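Side-chain contacts in XPF endonuclease (Aeropyrum pernix, PDB 2BGW), which probably cuts DNA near junctions of double and single strands, as a magnesium-dependent, structure-specific endonuclease of the XPF family involved in nucleotide excision repair: residues Glu27-Gln32 with Val129-Ala134; Leu44-Ile49 with Arg135-Glu140; Leu161-Ser166 with Arg187-Ser192; Ala194-Val199 with Glu209-Leu214. One frame throughout, in Å; residues are numbered along the deposited sequence.

Interaction 1: residues Glu27-Gln32 with Val129-Ala134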
loop_
_atom_site.group_PDB
_atom_site.type_symbol
_atom_site.label_atom_id
_atom_site.label_comp_id
_atom_site.label_asym_id
_atom_site.label_seq_id
_atom_site.Cartn_x
_atom_site.Cartn_y
_atom_site.Cartn_z
ATOM N N GLU A 27 8.957 -17.343 -8.152
ATOM C CA GLU A 27 10.248 -17.757 -8.648
ATOM C C GLU A 27 10.116 -18.495 -9.970
ATOM O O GLU A 27 10.990 -18.441 -10.837
ATOM C CB GLU A 27 10.916 -18.634 -7.624
ATOM C CG GLU A 27 11.441 -17.871 -6.481
ATOM C CD GLU A 27 11.925 -18.799 -5.409
ATOM O OE1 GLU A 27 11.803 -20.033 -5.606
ATOM O OE2 GLU A 27 12.407 -18.304 -4.361
ATOM N N SER A 28 8.998 -19.178 -10.119
ATOM C CA SER A 28 8.737 -19.924 -11.323
ATOM C C SER A 28 8.475 -19.030 -12.503
ATOM O O SER A 28 8.666 -19.456 -13.617
ATOM C CB SER A 28 7.544 -20.823 -11.117
ATOM O OG SER A 28 7.766 -22.048 -11.788
ATOM N N LEU A 29 8.031 -17.798 -12.259
ATOM C CA LEU A 29 7.948 -16.769 -13.310
ATOM C C LEU A 29 9.266 -15.969 -13.485
ATOM O O LEU A 29 9.300 -14.917 -14.146
ATOM C CB LEU A 29 6.775 -15.818 -13.036
ATOM C CG LEU A 29 5.444 -16.431 -12.603
ATOM C CD1 LEU A 29 4.788 -15.562 -11.559
ATOM C CD2 LEU A 29 4.516 -16.638 -13.801
ATOM N N GLY A 30 10.340 -16.469 -12.879
ATOM C CA GLY A 30 11.665 -15.863 -13.014
ATOM C C GLY A 30 11.927 -14.651 -12.141
ATOM O O GLY A 30 12.868 -13.891 -12.379
ATOM N N VAL A 31 11.086 -14.459 -11.130
ATOM C CA VAL A 31 11.271 -13.361 -10.203
ATOM C C VAL A 31 12.181 -13.831 -9.086
ATOM O O VAL A 31 12.021 -14.919 -8.561
ATOM C CB VAL A 31 9.936 -12.888 -9.642
ATOM C CG1 VAL A 31 10.137 -11.903 -8.541
ATOM C CG2 VAL A 31 9.142 -12.246 -10.714
ATOM N N GLN A 32 13.166 -13.019 -8.750
ATOM C CA GLN A 32 13.977 -13.294 -7.592
ATOM C C GLN A 32 13.181 -12.890 -6.355
ATOM O O GLN A 32 12.713 -11.739 -6.239
ATOM C CB GLN A 32 15.260 -12.499 -7.660
ATOM C CG GLN A 32 16.395 -13.146 -6.901
ATOM C CD GLN A 32 17.567 -12.195 -6.654
ATOM O OE1 GLN A 32 17.447 -10.959 -6.767
ATOM N NE2 GLN A 32 18.705 -12.768 -6.295
ATOM N N VAL A 129 0.035 -10.921 -10.467
ATOM C CA VAL A 129 -0.185 -9.506 -10.233
ATOM C C VAL A 129 1.056 -8.913 -9.601
ATOM O O VAL A 129 1.491 -7.814 -9.957
ATOM C CB VAL A 129 -1.411 -9.304 -9.315
ATOM C CG1 VAL A 129 -1.620 -7.858 -8.946
ATOM C CG2 VAL A 129 -2.622 -9.809 -10.013
ATOM N N ILE A 130 1.645 -9.641 -8.660
ATOM C CA ILE A 130 2.854 -9.136 -8.011
ATOM C C ILE A 130 3.940 -9.003 -9.068
ATOM O O ILE A 130 4.610 -7.988 -9.153
ATOM C CB ILE A 130 3.345 -10.031 -6.851
ATOM C CG1 ILE A 130 2.393 -9.915 -5.653
ATOM C CG2 ILE A 130 4.773 -9.618 -6.448
ATOM C CD1 ILE A 130 2.560 -11.011 -4.636
ATOM N N GLU A 131 4.089 -10.036 -9.889
ATOM C CA GLU A 131 5.147 -10.057 -10.887
ATOM C C GLU A 131 5.002 -8.928 -11.917
ATOM O O GLU A 131 5.981 -8.365 -12.358
ATOM C CB GLU A 131 5.174 -11.429 -11.542
ATOM C CG GLU A 131 6.306 -11.650 -12.464
ATOM C CD GLU A 131 5.899 -11.525 -13.878
ATOM O OE1 GLU A 131 4.776 -11.901 -14.182
ATOM O OE2 GLU A 131 6.688 -11.064 -14.710
ATOM N N SER A 132 3.770 -8.585 -12.264
ATOM C CA SER A 132 3.512 -7.559 -13.245
ATOM C C SER A 132 3.799 -6.182 -12.674
ATOM O O SER A 132 4.345 -5.326 -13.351
ATOM C CB SER A 132 2.060 -7.659 -13.707
ATOM O OG SER A 132 1.904 -8.656 -14.707
ATOM N N LEU A 133 3.416 -5.982 -11.415
ATOM C CA LEU A 133 3.685 -4.769 -10.695
ATOM C C LEU A 133 5.188 -4.525 -10.569
ATOM O O LEU A 133 5.673 -3.430 -10.867
ATOM C CB LEU A 133 3.048 -4.846 -9.330
ATOM C CG LEU A 133 1.547 -4.639 -9.252
ATOM C CD1 LEU A 133 1.099 -5.045 -7.874
ATOM C CD2 LEU A 133 1.088 -3.197 -9.569
ATOM N N ALA A 134 5.907 -5.548 -10.120
ATOM C CA ALA A 134 7.358 -5.562 -10.096
ATOM C C ALA A 134 7.935 -5.075 -11.401
ATOM O O ALA A 134 8.791 -4.200 -11.390
ATOM C CB ALA A 134 7.887 -6.967 -9.809
#
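V31 and L29 both lean on the aliphatic part of E131 in helix 123-137. The closer approach is made by V31, whose CG2 lies 3.4 Å from E131 CG; L29 adds CD1 at 4.2 Å from E131 CB. V31 holds CG1 trans to its backbone N (chi1 171°), leaving CG2 on the N side as the branch that meets the helix. In E131 the CG is likewise trans to the backbone N (chi1 -173°), which carries this methylene out to V31. A bend at chi2 (-102°) then turns the carboxylate off the valine, and OE2 forms a salt bridge with R135 NE one turn further along the same helix.

G30, with positive phi, is the C-prime residue of a Schellman motif that ends helix 22-28; its N bonds to E27 O. Glycine suits that backbone shape, and the beta-branched V31, which also packs on V11 of strand 10-14, suits the extended lead into strand 32-36 of the nuclease sheet. The glutamate thus serves two chemistries: its methylenes give apolar, undirected contact to V31 and L29, while its charge is probably balanced within its own helix and asks nothing of the two aliphatic residues.

Interaction 2: residues Leu44-Ile49 with Arg135-Glu140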
loop_
_atom_site.group_PDB
_atom_site.type_symbol
_atom_site.label_atom_id
_atom_site.label_comp_id
_atom_site.label_asym_id
_atom_site.label_seq_id
_atom_site.Cartn_x
_atom_site.Cartn_y
_atom_site.Cartn_z
ATOM N N LEU A 44 7.518 -6.582 -0.756
ATOM C CA LEU A 44 8.105 -5.329 -1.182
ATOM C C LEU A 44 8.387 -5.372 -2.694
ATOM O O LEU A 44 9.236 -6.123 -3.179
ATOM C CB LEU A 44 9.370 -5.011 -0.362
ATOM C CG LEU A 44 10.012 -3.660 -0.717
ATOM C CD1 LEU A 44 9.218 -2.470 -0.197
ATOM C CD2 LEU A 44 11.423 -3.587 -0.266
ATOM N N VAL A 45 7.701 -4.528 -3.438
ATOM C CA VAL A 45 7.713 -4.605 -4.888
ATOM C C VAL A 45 8.680 -3.620 -5.581
ATOM O O VAL A 45 9.368 -3.976 -6.514
ATOM C CB VAL A 45 6.274 -4.460 -5.405
ATOM C CG1 VAL A 45 6.248 -4.215 -6.884
ATOM C CG2 VAL A 45 5.527 -5.696 -5.069
ATOM N N SER A 46 8.722 -2.383 -5.136
ATOM C CA SER A 46 9.629 -1.416 -5.679
ATOM C C SER A 46 9.848 -0.540 -4.473
ATOM O O SER A 46 9.295 -0.834 -3.420
ATOM C CB SER A 46 8.968 -0.666 -6.834
ATOM O OG SER A 46 8.119 0.382 -6.390
ATOM N N ASP A 47 10.636 0.530 -4.583
ATOM C CA ASP A 47 10.971 1.308 -3.373
ATOM C C ASP A 47 9.749 1.945 -2.713
ATOM O O ASP A 47 9.781 2.294 -1.544
ATOM C CB ASP A 47 12.103 2.338 -3.577
ATOM C CG ASP A 47 12.614 2.923 -2.215
ATOM O OD1 ASP A 47 13.312 2.182 -1.445
ATOM O OD2 ASP A 47 12.274 4.111 -1.889
ATOM N N SER A 48 8.660 2.064 -3.447
ATOM C CA SER A 48 7.511 2.777 -2.919
ATOM C C SER A 48 6.187 2.064 -3.164
ATOM O O SER A 48 5.120 2.687 -3.070
ATOM C CB SER A 48 7.473 4.150 -3.556
ATOM O OG SER A 48 7.763 4.000 -4.931
ATOM N N ILE A 49 6.266 0.772 -3.476
ATOM C CA ILE A 49 5.093 -0.067 -3.582
ATOM C C ILE A 49 5.133 -1.234 -2.599
ATOM O O ILE A 49 5.976 -2.118 -2.707
ATOM C CB ILE A 49 4.924 -0.593 -5.005
ATOM C CG1 ILE A 49 4.795 0.597 -5.969
ATOM C CG2 ILE A 49 3.726 -1.497 -5.053
ATOM C CD1 ILE A 49 4.503 0.278 -7.413
ATOM N N ARG A 135 7.468 -5.625 -12.519
ATOM C CA ARG A 135 7.984 -5.246 -13.815
ATOM C C ARG A 135 7.582 -3.857 -14.182
ATOM O O ARG A 135 8.434 -3.044 -14.559
ATOM C CB ARG A 135 7.494 -6.182 -14.878
ATOM C CG ARG A 135 7.966 -7.563 -14.677
ATOM C CD ARG A 135 8.876 -7.916 -15.736
ATOM N NE ARG A 135 8.433 -9.152 -16.351
ATOM C CZ ARG A 135 8.485 -9.379 -17.657
ATOM N NH1 ARG A 135 8.948 -8.442 -18.469
ATOM N NH2 ARG A 135 8.075 -10.537 -18.144
ATOM N N LEU A 136 6.300 -3.560 -14.065
ATOM C CA LEU A 136 5.813 -2.274 -14.522
ATOM C C LEU A 136 6.447 -1.081 -13.841
ATOM O O LEU A 136 6.532 -0.027 -14.428
ATOM C CB LEU A 136 4.292 -2.185 -14.360
ATOM C CG LEU A 136 3.461 -2.655 -15.552
ATOM C CD1 LEU A 136 2.143 -3.249 -15.072
ATOM C CD2 LEU A 136 3.238 -1.529 -16.565
ATOM N N SER A 137 6.851 -1.243 -12.591
ATOM C CA SER A 137 7.149 -0.105 -11.715
ATOM C C SER A 137 8.619 0.174 -11.723
ATOM O O SER A 137 9.057 1.246 -11.343
ATOM C CB SER A 137 6.742 -0.414 -10.278
ATOM O OG SER A 137 7.610 -1.414 -9.762
ATOM N N THR A 138 9.367 -0.859 -12.063
ATOM C CA THR A 138 10.719 -0.757 -12.566
ATOM C C THR A 138 10.431 -0.052 -13.897
ATOM O O THR A 138 9.349 0.489 -13.989
ATOM C CB THR A 138 11.205 -2.150 -12.613
ATOM O OG1 THR A 138 11.608 -2.489 -11.282
ATOM C CG2 THR A 138 12.326 -2.268 -13.533
ATOM N N ARG A 139 11.263 0.010 -14.921
ATOM C CA ARG A 139 10.840 0.852 -16.092
ATOM C C ARG A 139 11.154 2.318 -15.839
ATOM O O ARG A 139 10.623 2.928 -14.915
ATOM C CB ARG A 139 9.348 0.776 -16.459
ATOM C CG ARG A 139 8.765 -0.561 -17.024
ATOM C CD ARG A 139 7.624 -0.321 -18.096
ATOM N NE ARG A 139 6.939 -1.556 -18.514
ATOM C CZ ARG A 139 5.767 -1.625 -19.170
ATOM N NH1 ARG A 139 5.132 -0.528 -19.530
ATOM N NH2 ARG A 139 5.222 -2.795 -19.474
ATOM N N GLU A 140 12.036 2.870 -16.670
ATOM C CA GLU A 140 12.538 4.229 -16.550
ATOM C C GLU A 140 12.219 4.848 -17.869
ATOM O O GLU A 140 12.307 4.190 -18.904
ATOM C CB GLU A 140 14.027 4.235 -16.405
ATOM C CG GLU A 140 14.602 2.917 -16.123
ATOM C CD GLU A 140 16.034 3.045 -15.771
ATOM O OE1 GLU A 140 16.873 3.195 -16.694
ATOM O OE2 GLU A 140 16.301 3.015 -14.554
#
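S137 turns its OG between the backbone N and the carbonyl carbon (chi1 69°), which points the oxygen at S46 and leaves CB for I49, whose extended chi2 (-175°) carries CD1 out to it. S137 OG lies 3.3 Å from S46 CB, while I49 CD1 comes to S137 CB at 3.7 Å from the other strand of the hairpin. V45 CG1 is a looser neighbour, 4.2 Å from S137 OG. The two serine oxygens, S46 OG and S137 OG, stand 3.9 Å apart and are not bonded. S137 OG is instead hydrogen-bonded to L133 O, one turn back in helix 123-137, an arrangement that lets a polar residue sit against carbon. S46 OG points into its own turn, where S48 N reaches it in a weak bond of 3.4 Å.

The four residues S46-I49 form a type I turn joining the antiparallel strands 43-46 and 49-55, with V45 N bonded to I49 O. This hairpin belongs to the ERCC4 nuclease domain, and its strands lead to the magnesium ligands D42 and E52; the side chains of V45 and D42 are about 9 Å apart. Serine's small size suits a place where the S46 and S137 CA atoms are only 6.7 Å apart. On the subunit interface, L111 of the second subunit packs against both I49 and S137.

Interaction 3: residues Leu161-Ser166 with Arg187-Ser192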
loop_
_atom_site.group_PDB
_atom_site.type_symbol
_atom_site.label_atom_id
_atom_site.label_comp_id
_atom_site.label_asym_id
_atom_site.label_seq_id
_atom_site.Cartn_x
_atom_site.Cartn_y
_atom_site.Cartn_z
ATOM N N LEU A 161 13.918 3.424 6.931
ATOM C CA LEU A 161 12.848 4.371 6.628
ATOM C C LEU A 161 11.673 4.301 7.597
ATOM O O LEU A 161 11.033 5.299 7.881
ATOM C CB LEU A 161 12.386 4.156 5.199
ATOM C CG LEU A 161 13.429 4.609 4.189
ATOM C CD1 LEU A 161 13.194 3.944 2.897
ATOM C CD2 LEU A 161 13.362 6.113 4.048
ATOM N N TYR A 162 11.405 3.116 8.110
ATOM C CA TYR A 162 10.321 2.912 9.064
ATOM C C TYR A 162 10.678 3.591 10.381
ATOM O O TYR A 162 9.833 4.199 11.051
ATOM C CB TYR A 162 10.083 1.402 9.254
ATOM C CG TYR A 162 9.040 1.016 10.274
ATOM C CD1 TYR A 162 7.791 1.616 10.281
ATOM C CD2 TYR A 162 9.303 0.031 11.222
ATOM C CE1 TYR A 162 6.834 1.267 11.227
ATOM C CE2 TYR A 162 8.355 -0.338 12.162
ATOM C CZ TYR A 162 7.126 0.289 12.166
ATOM O OH TYR A 162 6.167 -0.062 13.085
ATOM N N ILE A 163 11.953 3.500 10.729
ATOM C CA ILE A 163 12.466 4.102 11.944
ATOM C C ILE A 163 12.427 5.622 11.818
ATOM O O ILE A 163 11.814 6.285 12.646
ATOM C CB ILE A 163 13.809 3.466 12.333
ATOM C CG1 ILE A 163 13.505 2.029 12.743
ATOM C CG2 ILE A 163 14.475 4.222 13.470
ATOM C CD1 ILE A 163 14.625 1.101 12.760
ATOM N N LEU A 164 12.980 6.178 10.748
ATOM C CA LEU A 164 12.839 7.616 10.540
ATOM C C LEU A 164 11.370 8.083 10.561
ATOM O O LEU A 164 11.106 9.146 11.138
ATOM C CB LEU A 164 13.557 8.084 9.267
ATOM C CG LEU A 164 15.085 7.904 9.233
ATOM C CD1 LEU A 164 15.610 8.052 7.829
ATOM C CD2 LEU A 164 15.794 8.888 10.132
ATOM N N GLN A 165 10.427 7.311 9.972
ATOM C CA GLN A 165 8.986 7.732 9.882
ATOM C C GLN A 165 8.291 7.866 11.255
ATOM O O GLN A 165 7.356 8.669 11.436
ATOM C CB GLN A 165 8.164 6.781 9.000
ATOM C CG GLN A 165 7.847 7.236 7.544
ATOM C CD GLN A 165 8.339 6.190 6.487
ATOM O OE1 GLN A 165 7.696 5.161 6.260
ATOM N NE2 GLN A 165 9.506 6.450 5.878
ATOM N N SER A 166 8.774 7.086 12.215
ATOM C CA SER A 166 8.229 7.098 13.553
ATOM C C SER A 166 8.445 8.424 14.294
ATOM O O SER A 166 7.840 8.658 15.323
ATOM C CB SER A 166 8.768 5.912 14.360
ATOM O OG SER A 166 10.153 6.063 14.643
ATOM N N ARG A 187 24.715 8.521 11.633
ATOM C CA ARG A 187 25.167 9.858 11.284
ATOM C C ARG A 187 24.027 10.871 11.484
ATOM O O ARG A 187 24.252 11.956 12.021
ATOM C CB ARG A 187 25.749 9.912 9.859
ATOM N N PHE A 188 22.805 10.505 11.103
ATOM C CA PHE A 188 21.666 11.421 11.231
ATOM C C PHE A 188 21.301 11.689 12.679
ATOM O O PHE A 188 20.987 12.828 13.045
ATOM C CB PHE A 188 20.410 10.907 10.511
ATOM C CG PHE A 188 19.165 11.692 10.854
ATOM C CD1 PHE A 188 18.996 12.997 10.380
ATOM C CD2 PHE A 188 18.192 11.146 11.680
ATOM C CE1 PHE A 188 17.886 13.741 10.704
ATOM C CE2 PHE A 188 17.066 11.887 12.009
ATOM C CZ PHE A 188 16.919 13.198 11.520
ATOM N N PHE A 189 21.328 10.623 13.484
ATOM C CA PHE A 189 20.948 10.670 14.902
ATOM C C PHE A 189 21.955 11.429 15.750
ATOM O O PHE A 189 21.880 11.427 16.971
ATOM C CB PHE A 189 20.829 9.255 15.445
ATOM C CG PHE A 189 19.622 8.526 14.968
ATOM C CD1 PHE A 189 18.481 9.214 14.594
ATOM C CD2 PHE A 189 19.607 7.147 14.931
ATOM C CE1 PHE A 189 17.364 8.554 14.179
ATOM C CE2 PHE A 189 18.471 6.472 14.522
ATOM C CZ PHE A 189 17.351 7.189 14.141
ATOM N N THR A 190 22.874 12.110 15.086
ATOM C CA THR A 190 24.067 12.611 15.707
ATOM C C THR A 190 24.270 14.031 15.274
ATOM O O THR A 190 25.051 14.755 15.878
ATOM C CB THR A 190 25.246 11.706 15.325
ATOM O OG1 THR A 190 25.723 11.068 16.508
ATOM C CG2 THR A 190 26.372 12.437 14.608
ATOM N N ALA A 191 23.544 14.445 14.244
ATOM C CA ALA A 191 23.675 15.812 13.758
ATOM C C ALA A 191 23.056 16.835 14.704
ATOM O O ALA A 191 22.432 16.494 15.727
ATOM C CB ALA A 191 23.085 15.945 12.386
ATOM N N SER A 192 23.239 18.097 14.348
ATOM C CA SER A 192 22.818 19.198 15.195
ATOM C C SER A 192 21.548 19.846 14.636
ATOM O O SER A 192 21.357 19.856 13.405
ATOM C CB SER A 192 23.936 20.245 15.233
ATOM O OG SER A 192 24.220 20.689 13.909
#
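L164, near the end of helix 155-165, and F188, the last residue of helix 185-188, have the nearest CA atoms of the two segments, 9.6 Å apart, a gap bridged here by leucine and phenylalanine side chains. L164 reaches across with one branch: CD2 lies 3.6 Å from F188 CD2 and 3.8 Å from CE2, approaching the ring obliquely. The same CD2 of L164 is 4.4 Å from F189 CE1, so one methyl is near both rings, though its approach to F189 is loose. F188 carries its ring trans to the backbone N (chi1 169°), whereas F189 sets its CG beside the N (chi1 -73°), and the two rings point in different directions, yet F189 CE1 still touches the edge of F188 in its plane. I163 meets the F189 ring from the edge, with CG2 4.2 Å from CZ and its side chain nearly at right angles to that of the phenylalanine.

S166 OG donates to I163 O in the carbonyl plane, on a lone pair; S166 N binds the same oxygen. These segments belong to the helix-hairpin-helix domain, where F188 also meets F182 edge-to-face and F189 stacks on F189 of the second subunit. Across the contact itself only carbon meets carbon: branched aliphatic groups and flat rings can fill the core closely, and its stability should come from dispersion and exclusion of water.

Interaction 4: residues Ala194-Val199 with Glu209-Leu214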
loop_
_atom_site.group_PDB
_atom_site.type_symbol
_atom_site.label_atom_id
_atom_site.label_comp_id
_atom_site.label_asym_id
_atom_site.label_seq_id
_atom_site.Cartn_x
_atom_site.Cartn_y
_atom_site.Cartn_z
ATOM N N ALA A 194 21.012 22.561 13.604
ATOM C CA ALA A 194 21.397 23.228 12.351
ATOM C C ALA A 194 21.375 22.304 11.146
ATOM O O ALA A 194 20.868 22.665 10.070
ATOM C CB ALA A 194 22.789 23.846 12.487
ATOM N N GLU A 195 21.935 21.112 11.340
ATOM C CA GLU A 195 22.307 20.262 10.218
ATOM C C GLU A 195 21.113 19.457 9.724
ATOM O O GLU A 195 20.966 19.205 8.524
ATOM C CB GLU A 195 23.462 19.362 10.625
ATOM C CG GLU A 195 24.612 19.390 9.631
ATOM C CD GLU A 195 25.898 18.821 10.216
ATOM O OE1 GLU A 195 25.840 18.191 11.322
ATOM O OE2 GLU A 195 26.963 19.013 9.556
ATOM N N ILE A 196 20.278 19.086 10.689
ATOM C CA ILE A 196 18.992 18.470 10.489
ATOM C C ILE A 196 17.977 19.413 9.842
ATOM O O ILE A 196 17.000 18.948 9.263
ATOM C CB ILE A 196 18.401 18.048 11.840
ATOM C CG1 ILE A 196 19.233 16.940 12.470
ATOM C CG2 ILE A 196 16.956 17.612 11.675
ATOM C CD1 ILE A 196 18.812 16.608 13.876
ATOM N N SER A 197 18.153 20.724 9.963
ATOM C CA SER A 197 17.200 21.635 9.338
ATOM C C SER A 197 17.603 21.914 7.919
ATOM O O SER A 197 16.805 22.447 7.142
ATOM C CB SER A 197 17.030 22.929 10.120
ATOM O OG SER A 197 18.193 23.234 10.866
ATOM N N LYS A 198 18.833 21.530 7.581
ATOM C CA LYS A 198 19.354 21.693 6.217
ATOM C C LYS A 198 18.455 20.916 5.244
ATOM O O LYS A 198 18.112 21.415 4.174
ATOM C CB LYS A 198 20.838 21.281 6.113
ATOM N N VAL A 199 18.047 19.716 5.653
ATOM C CA VAL A 199 17.025 18.897 4.964
ATOM C C VAL A 199 15.796 19.661 4.430
ATOM O O VAL A 199 15.132 20.374 5.184
ATOM C CB VAL A 199 16.552 17.795 5.922
ATOM C CG1 VAL A 199 15.568 16.860 5.247
ATOM C CG2 VAL A 199 17.767 17.033 6.429
ATOM N N GLU A 209 12.333 19.599 17.882
ATOM C CA GLU A 209 11.586 18.454 18.379
ATOM C C GLU A 209 12.423 17.152 18.282
ATOM O O GLU A 209 12.468 16.340 19.232
ATOM C CB GLU A 209 10.231 18.356 17.643
ATOM C CG GLU A 209 9.372 17.094 17.909
ATOM C CD GLU A 209 8.849 17.003 19.332
ATOM O OE1 GLU A 209 9.427 17.645 20.235
ATOM O OE2 GLU A 209 7.852 16.284 19.566
ATOM N N ILE A 210 13.098 16.985 17.137
ATOM C CA ILE A 210 13.831 15.760 16.834
ATOM C C ILE A 210 15.008 15.645 17.792
ATOM O O ILE A 210 15.152 14.626 18.514
ATOM C CB ILE A 210 14.320 15.725 15.371
ATOM C CG1 ILE A 210 13.139 15.517 14.414
ATOM C CG2 ILE A 210 15.347 14.620 15.177
ATOM C CD1 ILE A 210 13.435 15.897 12.974
ATOM N N LYS A 211 15.824 16.707 17.804
ATOM C CA LYS A 211 16.963 16.799 18.698
ATOM C C LYS A 211 16.512 16.542 20.129
ATOM O O LYS A 211 17.036 15.634 20.769
ATOM C CB LYS A 211 17.663 18.154 18.556
ATOM C CG LYS A 211 18.592 18.250 17.337
ATOM C CD LYS A 211 20.120 17.927 17.609
ATOM C CE LYS A 211 20.395 16.863 18.684
ATOM N NZ LYS A 211 21.488 15.969 18.280
ATOM N N LYS A 212 15.505 17.287 20.601
ATOM C CA LYS A 212 15.037 17.137 21.974
ATOM C C LYS A 212 14.717 15.674 22.228
ATOM O O LYS A 212 15.077 15.157 23.279
ATOM C CB LYS A 212 13.858 18.058 22.324
ATOM N N ILE A 213 14.102 14.982 21.267
ATOM C CA ILE A 213 13.813 13.550 21.469
ATOM C C ILE A 213 15.079 12.678 21.538
ATOM O O ILE A 213 15.164 11.744 22.331
ATOM C CB ILE A 213 12.881 12.990 20.406
ATOM C CG1 ILE A 213 11.474 13.509 20.626
ATOM C CG2 ILE A 213 12.858 11.466 20.477
ATOM C CD1 ILE A 213 10.621 13.433 19.390
ATOM N N LEU A 214 16.052 12.999 20.699
ATOM C CA LEU A 214 17.250 12.223 20.603
ATOM C C LEU A 214 18.067 12.311 21.872
ATOM O O LEU A 214 18.816 11.388 22.193
ATOM C CB LEU A 214 18.073 12.738 19.436
ATOM C CG LEU A 214 17.601 12.324 18.048
ATOM C CD1 LEU A 214 18.264 13.166 16.989
ATOM C CD2 LEU A 214 17.878 10.834 17.822
#
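I196 and I210 mark the closest approach of two helices, 193-198 and 204-215, their CA atoms 8.6 Å apart; both segments are largely helical. I196 carries the contact with both of its branches. CG2, trans to the backbone N, touches I210 CD1 at 4.1 Å, while the extended CG1 branch ends in CD1, 3.8 Å from K211 CG and 4.2 Å from K211 CD. The methyl at the end of the isoleucine thus lies along the methylenes of the lysine, and the two side chains pass each other at a slant. I210 keeps CG1 on the N side (chi1 -72°), which brings CD1 forward to the other helix.

K211 is more bent: its chain folds at chi2 (-95°) and again further out, so that the carbon part rests on I196 while NZ turns back to hydrogen-bond with A191 O, just ahead of helix 193-198. A long, weak ion pair with E186 of the second subunit may add to this. A lysine suits a place at the border of the buried and the polar, and an isoleucine suits the apolar interior, where its branched CB offers two surfaces at once.

The pair forms the second helix-hairpin-helix motif of the domain, of a kind that binds DNA, and its nearest atom lies about 4 Å from the bound nucleic acid. Around it, V199 packs on I178 and F182 of helix 172-182, I210 on I170, and L214 on F189, while E209 and I213 face the second subunit.

In the fold
From the N terminus, the chain passes helix 22-28 and strands 32-36, 43-46 and 49-55 before helix 123-137 returns to close interactions 1 and 2. Their segments alternate, so the two long loops cross, and they touch where V45 packs on A134; together they tie one helix to the turn leading into the outermost strand 32-36 and to the hairpin 43-55. The chain then enters the helix-hairpin-helix domain, where interaction 3 closes a loop of 20 residues and interaction 4 a shorter one of 9, in series. These two also touch, through K211 with A191 and F188 with I196. Interactions 1 and 4 have centres about 40 Å apart, and all four contacts reach the second subunit.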